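PDB 3VZI: crispr-associated protein Cas5, dvulg subtype from Xanthomonas oryzae pv. oryzae, which probably acts as a Cas5d endoribonuclease that cleaves precursor CRISPR RNA in the CRISPR-mediated immune system of bacteria. Local coordinates for residues Y98-E101 with D102-Q105; D139-N142 with R143-R147. All coordinates share one frame; numbering follows the deposited sequence.

Contact 1: residues Y98-E101 with D102-Q105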
ATOM      1  N   TYR A  98     -25.057 -15.087  14.359  1.00 67.91           N
ATOM      2  CA  TYR A  98     -23.635 -15.514  14.438  1.00 68.53           C
ATOM      3  C   TYR A  98     -22.918 -15.404  13.101  1.00 67.71           C
ATOM      4  O   TYR A  98     -21.724 -15.095  13.055  1.00 67.36           O
ATOM      5  CB  TYR A  98     -23.501 -16.963  14.940  1.00 69.21           C
ATOM      6  CG  TYR A  98     -23.744 -17.147  16.434  1.00 72.68           C
ATOM      7  CD1 TYR A  98     -24.378 -18.294  16.927  1.00 71.65           C
ATOM      8  CD2 TYR A  98     -23.344 -16.174  17.351  1.00 76.78           C
ATOM      9  CE1 TYR A  98     -24.598 -18.463  18.282  1.00 73.67           C
ATOM     10  CE2 TYR A  98     -23.570 -16.332  18.705  1.00 78.89           C
ATOM     11  CZ  TYR A  98     -24.192 -17.475  19.162  1.00 78.27           C
ATOM     12  OH  TYR A  98     -24.401 -17.617  20.509  1.00 82.95           O
ATOM     13  N   VAL A  99     -23.661 -15.683  12.025  1.00 65.74           N
ATOM     14  CA  VAL A  99     -23.174 -15.535  10.661  1.00 66.62           C
ATOM     15  C   VAL A  99     -22.973 -14.044  10.333  1.00 69.86           C
ATOM     16  O   VAL A  99     -21.868 -13.638   9.935  1.00 70.98           O
ATOM     17  CB  VAL A  99     -24.102 -16.250   9.641  1.00 66.72           C
ATOM     18  CG1 VAL A  99     -23.819 -15.816   8.191  1.00 70.11           C
ATOM     19  CG2 VAL A  99     -23.975 -17.755   9.779  1.00 63.42           C
ATOM     20  N   GLU A 100     -24.014 -13.232  10.536  1.00 69.92           N
ATOM     21  CA  GLU A 100     -23.892 -11.791  10.318  1.00 74.90           C
ATOM     22  C   GLU A 100     -22.736 -11.228  11.154  1.00 76.59           C
ATOM     23  O   GLU A 100     -21.892 -10.458  10.645  1.00 78.35           O
ATOM     24  CB  GLU A 100     -25.203 -11.061  10.595  1.00 74.73           C
ATOM     25  CG  GLU A 100     -26.201 -11.140   9.446  1.00 78.29           C
ATOM     26  CD  GLU A 100     -27.671 -11.193   9.904  1.00 79.88           C
ATOM     27  OE1 GLU A 100     -27.971 -11.674  11.036  1.00 76.68           O
ATOM     28  OE2 GLU A 100     -28.550 -10.768   9.118  1.00 83.30           O
ATOM     29  N   GLU A 101     -22.667 -11.660  12.415  1.00 74.82           N
ATOM     30  CA  GLU A 101     -21.614 -11.192  13.304  1.00 79.32           C
ATOM     31  C   GLU A 101     -20.200 -11.537  12.834  1.00 79.47           C
ATOM     32  O   GLU A 101     -19.281 -10.724  13.019  1.00 81.16           O
ATOM     33  CB  GLU A 101     -21.810 -11.675  14.737  1.00 81.08           C
ATOM     34  CG  GLU A 101     -21.402 -10.614  15.752  1.00 90.24           C
ATOM     35  CD  GLU A 101     -20.738 -11.188  16.985  1.00 94.58           C
ATOM     36  OE1 GLU A 101     -19.638 -10.688  17.363  1.00 99.60           O
ATOM     37  OE2 GLU A 101     -21.320 -12.139  17.560  1.00 92.73           O
ATOM     38  N   ASP A 102     -20.040 -12.724  12.234  1.00 76.21           N
ATOM     39  CA  ASP A 102     -18.718 -13.234  11.816  1.00 78.67           C
ATOM     40  C   ASP A 102     -18.155 -12.420  10.658  1.00 83.73           C
ATOM     41  O   ASP A 102     -16.952 -12.121  10.613  1.00 84.30           O
ATOM     42  CB  ASP A 102     -18.790 -14.720  11.426  1.00 75.14           C
ATOM     43  CG  ASP A 102     -17.455 -15.259  10.925  1.00 75.66           C
ATOM     44  OD1 ASP A 102     -16.616 -15.662  11.755  1.00 74.42           O
ATOM     45  OD2 ASP A 102     -17.249 -15.268   9.695  1.00 78.01           O
ATOM     46  N   ARG A 103     -19.062 -12.085   9.734  1.00 87.40           N
ATOM     47  CA  ARG A 103     -18.816 -11.190   8.607  1.00 92.99           C
ATOM     48  C   ARG A 103     -18.453  -9.783   9.056  1.00 95.08           C
ATOM     49  O   ARG A 103     -17.802  -9.057   8.319  1.00 99.81           O
ATOM     50  CB  ARG A 103     -20.047 -11.132   7.694  1.00 95.43           C
ATOM     51  CG  ARG A 103     -20.228 -12.347   6.785  1.00 98.74           C
ATOM     52  CD  ARG A 103     -21.286 -12.097   5.714  1.00104.35           C
ATOM     53  NE  ARG A 103     -22.644 -12.027   6.269  1.00104.83           N
ATOM     54  CZ  ARG A 103     -23.644 -11.294   5.768  1.00108.65           C
ATOM     55  NH1 ARG A 103     -23.457 -10.540   4.686  1.00114.44           N
ATOM     56  NH2 ARG A 103     -24.836 -11.308   6.357  1.00104.49           N
ATOM     57  N   GLN A 104     -18.867  -9.409  10.268  1.00 95.13           N
ATOM     58  CA  GLN A 104     -18.644  -8.050  10.801  1.00 99.60           C
ATOM     59  C   GLN A 104     -17.283  -7.889  11.465  1.00100.63           C
ATOM     60  O   GLN A 104     -16.855  -6.777  11.764  1.00105.58           O
ATOM     61  CB  GLN A 104     -19.743  -7.664  11.797  1.00 98.76           C
ATOM     62  CG  GLN A 104     -20.450  -6.374  11.432  1.00101.14           C
ATOM     63  CD  GLN A 104     -21.486  -6.612  10.361  1.00100.79           C
ATOM     64  OE1 GLN A 104     -22.570  -7.138  10.637  1.00 99.41           O
ATOM     65  NE2 GLN A 104     -21.159  -6.241   9.128  1.00102.83           N
ATOM     66  N   GLN A 105     -16.625  -9.015  11.707  1.00 99.09           N
ATOM     67  CA  GLN A 105     -15.243  -9.041  12.144  1.00102.76           C
ATOM     68  C   GLN A 105     -14.304  -8.826  10.963  1.00105.82           C
ATOM     69  O   GLN A 105     -13.176  -8.352  11.132  1.00109.75           O
ATOM     70  CB  GLN A 105     -14.954 -10.376  12.800  1.00101.28           C
ATOM     71  CG  GLN A 105     -15.282 -10.385  14.273  1.00101.26           C
ATOM     72  CD  GLN A 105     -15.948 -11.666  14.683  1.00 98.55           C
ATOM     73  OE1 GLN A 105     -16.607 -11.733  15.726  1.00 99.39           O
ATOM     74  NE2 GLN A 105     -15.807 -12.693  13.853  1.00 98.34           N
TER

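Contact 2: residues D139-N142 with R143-R147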
ATOM      1  N   ASP A 139       8.398  21.525  -3.834  1.00 48.04           N
ATOM      2  CA  ASP A 139       8.683  22.187  -2.586  1.00 49.58           C
ATOM      3  C   ASP A 139       7.504  22.099  -1.612  1.00 52.22           C
ATOM      4  O   ASP A 139       7.698  22.050  -0.396  1.00 51.81           O
ATOM      5  CB  ASP A 139       9.118  23.606  -2.836  1.00 51.57           C
ATOM      6  CG  ASP A 139       9.291  24.356  -1.585  1.00 55.02           C
ATOM      7  OD1 ASP A 139      10.194  23.987  -0.782  1.00 57.85           O
ATOM      8  OD2 ASP A 139       8.486  25.285  -1.386  1.00 58.69           O
ATOM      9  N   ILE A 140       6.285  22.046  -2.160  1.00 52.84           N
ATOM     10  CA  ILE A 140       5.078  21.847  -1.361  1.00 51.41           C
ATOM     11  C   ILE A 140       5.093  20.446  -0.729  1.00 51.76           C
ATOM     12  O   ILE A 140       4.725  20.274   0.448  1.00 52.59           O
ATOM     13  CB  ILE A 140       3.814  22.047  -2.216  1.00 51.47           C
ATOM     14  CG1 ILE A 140       3.646  23.528  -2.591  1.00 49.81           C
ATOM     15  CG2 ILE A 140       2.577  21.481  -1.509  1.00 50.59           C
ATOM     16  CD1 ILE A 140       2.647  23.728  -3.711  1.00 50.12           C
ATOM     17  N   PHE A 141       5.544  19.463  -1.512  1.00 48.51           N
ATOM     18  CA  PHE A 141       5.635  18.108  -1.044  1.00 45.49           C
ATOM     19  C   PHE A 141       6.618  18.006   0.111  1.00 46.20           C
ATOM     20  O   PHE A 141       6.256  17.494   1.180  1.00 51.16           O
ATOM     21  CB  PHE A 141       6.029  17.133  -2.160  1.00 44.58           C
ATOM     22  CG  PHE A 141       6.257  15.731  -1.652  1.00 43.73           C
ATOM     23  CD1 PHE A 141       5.173  14.873  -1.426  1.00 41.01           C
ATOM     24  CD2 PHE A 141       7.556  15.285  -1.332  1.00 41.21           C
ATOM     25  CE1 PHE A 141       5.397  13.591  -0.923  1.00 41.26           C
ATOM     26  CE2 PHE A 141       7.777  14.010  -0.824  1.00 39.08           C
ATOM     27  CZ  PHE A 141       6.699  13.153  -0.632  1.00 38.99           C
ATOM     28  N   ASN A 142       7.844  18.496  -0.094  1.00 44.54           N
ATOM     29  CA  ASN A 142       8.937  18.355   0.876  1.00 43.29           C
ATOM     30  C   ASN A 142       8.644  19.086   2.185  1.00 46.55           C
ATOM     31  O   ASN A 142       8.876  18.576   3.294  1.00 46.84           O
ATOM     32  CB  ASN A 142      10.222  18.911   0.290  1.00 42.13           C
ATOM     33  CG  ASN A 142      10.839  18.022  -0.758  1.00 42.47           C
ATOM     34  OD1 ASN A 142      10.705  16.780  -0.733  1.00 44.03           O
ATOM     35  ND2 ASN A 142      11.549  18.652  -1.698  1.00 41.04           N
ATOM     36  N   ARG A 143       8.124  20.293   2.041  1.00 50.82           N
ATOM     37  CA  ARG A 143       7.708  21.125   3.168  1.00 55.61           C
ATOM     38  C   ARG A 143       6.673  20.353   3.974  1.00 55.15           C
ATOM     39  O   ARG A 143       6.651  20.421   5.195  1.00 59.96           O
ATOM     40  CB  ARG A 143       7.140  22.437   2.631  1.00 58.50           C
ATOM     41  CG  ARG A 143       6.820  23.504   3.633  1.00 64.67           C
ATOM     42  CD  ARG A 143       5.563  24.254   3.184  1.00 73.58           C
ATOM     43  NE  ARG A 143       5.676  24.917   1.870  1.00 76.33           N
ATOM     44  CZ  ARG A 143       4.650  25.190   1.046  1.00 78.33           C
ATOM     45  NH1 ARG A 143       4.896  25.808  -0.104  1.00 79.87           N
ATOM     46  NH2 ARG A 143       3.384  24.850   1.344  1.00 70.91           N
ATOM     47  N   ARG A 144       5.850  19.571   3.292  1.00 52.32           N
ATOM     48  CA  ARG A 144       4.714  18.936   3.960  1.00 53.11           C
ATOM     49  C   ARG A 144       5.069  17.642   4.653  1.00 51.95           C
ATOM     50  O   ARG A 144       4.601  17.390   5.778  1.00 48.84           O
ATOM     51  CB  ARG A 144       3.615  18.659   2.966  1.00 50.78           C
ATOM     52  CG  ARG A 144       2.839  19.872   2.578  1.00 51.95           C
ATOM     53  CD  ARG A 144       1.423  19.406   2.485  1.00 57.78           C
ATOM     54  NE  ARG A 144       0.846  19.765   1.217  1.00 60.59           N
ATOM     55  CZ  ARG A 144      -0.113  20.649   1.101  1.00 66.84           C
ATOM     56  NH1 ARG A 144      -0.595  20.940  -0.104  1.00 67.89           N
ATOM     57  NH2 ARG A 144      -0.590  21.223   2.210  1.00 71.73           N
ATOM     58  N   ALA A 145       5.845  16.824   3.927  1.00 48.50           N
ATOM     59  CA  ALA A 145       6.447  15.597   4.414  1.00 47.23           C
ATOM     60  C   ALA A 145       7.358  15.859   5.618  1.00 50.20           C
ATOM     61  O   ALA A 145       7.269  15.163   6.628  1.00 49.06           O
ATOM     62  CB  ALA A 145       7.223  14.946   3.287  1.00 45.41           C
ATOM     63  N   ARG A 146       8.221  16.877   5.517  1.00 54.33           N
ATOM     64  CA  ARG A 146       9.105  17.263   6.633  1.00 54.79           C
ATOM     65  C   ARG A 146       8.265  17.553   7.869  1.00 55.07           C
ATOM     66  O   ARG A 146       8.572  17.068   8.949  1.00 55.31           O
ATOM     67  CB  ARG A 146       9.970  18.472   6.272  1.00 53.63           C
ATOM     68  CG  ARG A 146      11.151  18.151   5.387  1.00 54.51           C
ATOM     69  CD  ARG A 146      12.076  19.348   5.169  1.00 63.39           C
ATOM     70  NE  ARG A 146      13.013  19.151   4.045  1.00 67.56           N
ATOM     71  CZ  ARG A 146      13.045  19.886   2.919  1.00 70.58           C
ATOM     72  NH1 ARG A 146      12.200  20.905   2.722  1.00 66.31           N
ATOM     73  NH2 ARG A 146      13.938  19.601   1.975  1.00 72.51           N
ATOM     74  N   ARG A 147       7.193  18.324   7.670  1.00 56.06           N
ATOM     75  CA  ARG A 147       6.240  18.746   8.713  1.00 56.24           C
ATOM     76  C   ARG A 147       5.202  17.687   9.126  1.00 55.73           C
ATOM     77  O   ARG A 147       4.407  17.942  10.010  1.00 61.55           O
ATOM     78  CB  ARG A 147       5.490  20.012   8.240  1.00 56.76           C
ATOM     79  CG  ARG A 147       5.974  21.337   8.827  1.00 59.77           C
ATOM     80  CD  ARG A 147       5.882  22.529   7.881  1.00 57.61           C
ATOM     81  NE  ARG A 147       6.960  22.461   6.902  1.00 60.28           N
ATOM     82  CZ  ARG A 147       8.111  23.132   6.951  1.00 62.46           C
ATOM     83  NH1 ARG A 147       8.372  23.996   7.913  1.00 66.26           N
ATOM     84  NH2 ARG A 147       9.009  22.945   6.001  1.00 65.90           N
TER

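Contact 1: residues Y98-E101 with D102-Q105
In the last turn of helix 92-103, the carbonyl oxygen of Val99 takes two backbone N-H groups from the residues that follow it. Arg103 N reaches Val99 O at 3.2 Å with a nearly straight bond, the N-H...O angle being 171°, and this is a regular i to i+4 alpha-helical bond. The second donor, Asp102 N, makes only a weak, strongly bent bond to the same oxygen and shares itself with Tyr98 O, 3.0 Å from Asp102 N and also weakly bonded. One residue further, Gln104 N makes weak bonds to both Glu100 O and Glu101 O, the latter at 3.1 Å.

On the outside of this turn, Arg103 leans back along the helix. Its CG stands anti to the carbonyl carbon (chi1 -77°) and the chain bends at chi3, which carries the guanidinium to the side chain of Glu100. There NH2 of Arg103 lies 3.4 Å from CG of Glu100, on the aliphatic part of the glutamate. The carboxylate and guanidinium are turned only 17° apart, yet their charges stay separated: OE2 of Glu100 is 4.7 Å from NH2 of Arg103, which leaves a general electrostatic attraction at most.

Asp102 uses its carboxylate elsewhere, its OD1 forming a salt bridge to Arg70, while a backbone hydrogen bond joins Gln105 to Arg71. Both tie the helix end to the segment just after strand 66-69. The side chains of Glu101 and Gln105, both of which touch Leu78, cross obliquely, with Glu101 OE1 3.6 Å from Gln105 OE1.

Contact 2: residues D139-N142 with R143-R147
Arg143 folds back along helix 134-146 toward Asp139 and Ile140. Its CB sits beside the carbonyl oxygen of Asp139, which also accepts the hydrogen bond from Arg143 N at 3.0 Å. CG runs anti to the backbone N (chi1 -172°), then bends at chi2 and chi3 turn the chain back along the helix, so that NE passes Asp139 O at 4.2 Å. At CZ the flat group lies above Ile140, whose CA is centred under one face, 4.1 Å from the plane. NH2 is farther from Ile140 CG1, at 4.2 Å, than NH1, which packs on that carbon at 3.6 Å. NH1 also reaches the carboxylate obliquely: Asp139 OD2 and Arg143 NH1 form a long salt bridge of 3.8 Å, with the two planes 74° apart.

Arg144 lies alongside the other branch of the same isoleucine, its NH1 3.5 Å from Ile140 CG2. One turn along, the guanidinium of Arg146 sets a face over Asn142 CB, while Arg146 N bonds to Asn142 O in the regular helical manner. At the helix end Arg143 O is held from opposite faces of its plane by Arg147 N and by Arg147 NE, the latter at 2.7 Å.

The inner side is apolar. Helix 134-146 is the second helix of a ferredoxin-like (RRM) beta-alpha-beta-beta-alpha-beta fold. Ala145 CB rests obliquely against Phe141, whose ring meets Trp53 of strand 51-60 and packs on Leu42 and Ile45 of helix 35-45, Val7 of strand 7-13 and Leu167 of strand 164-167.

How the contacts relate
Read from the N terminus, contact 1 comes first, at the end of helix 92-103, and contact 2 follows at the end of helix 134-146. Each is a local turn with no residues between its segments, so neither closes a loop, and the two run in series without nesting or crossing. Helix 92-103 lies in the connection between strands 66-69 and 108-112, which pair in the mixed sheet; helix 134-146 comes after strand 114-124 and packs against the five-stranded antiparallel sheet and helix 35-45. The contacts lie on opposite sides of the chain's centre, their centres about 42 Å apart and nearest atoms about 31 Å apart.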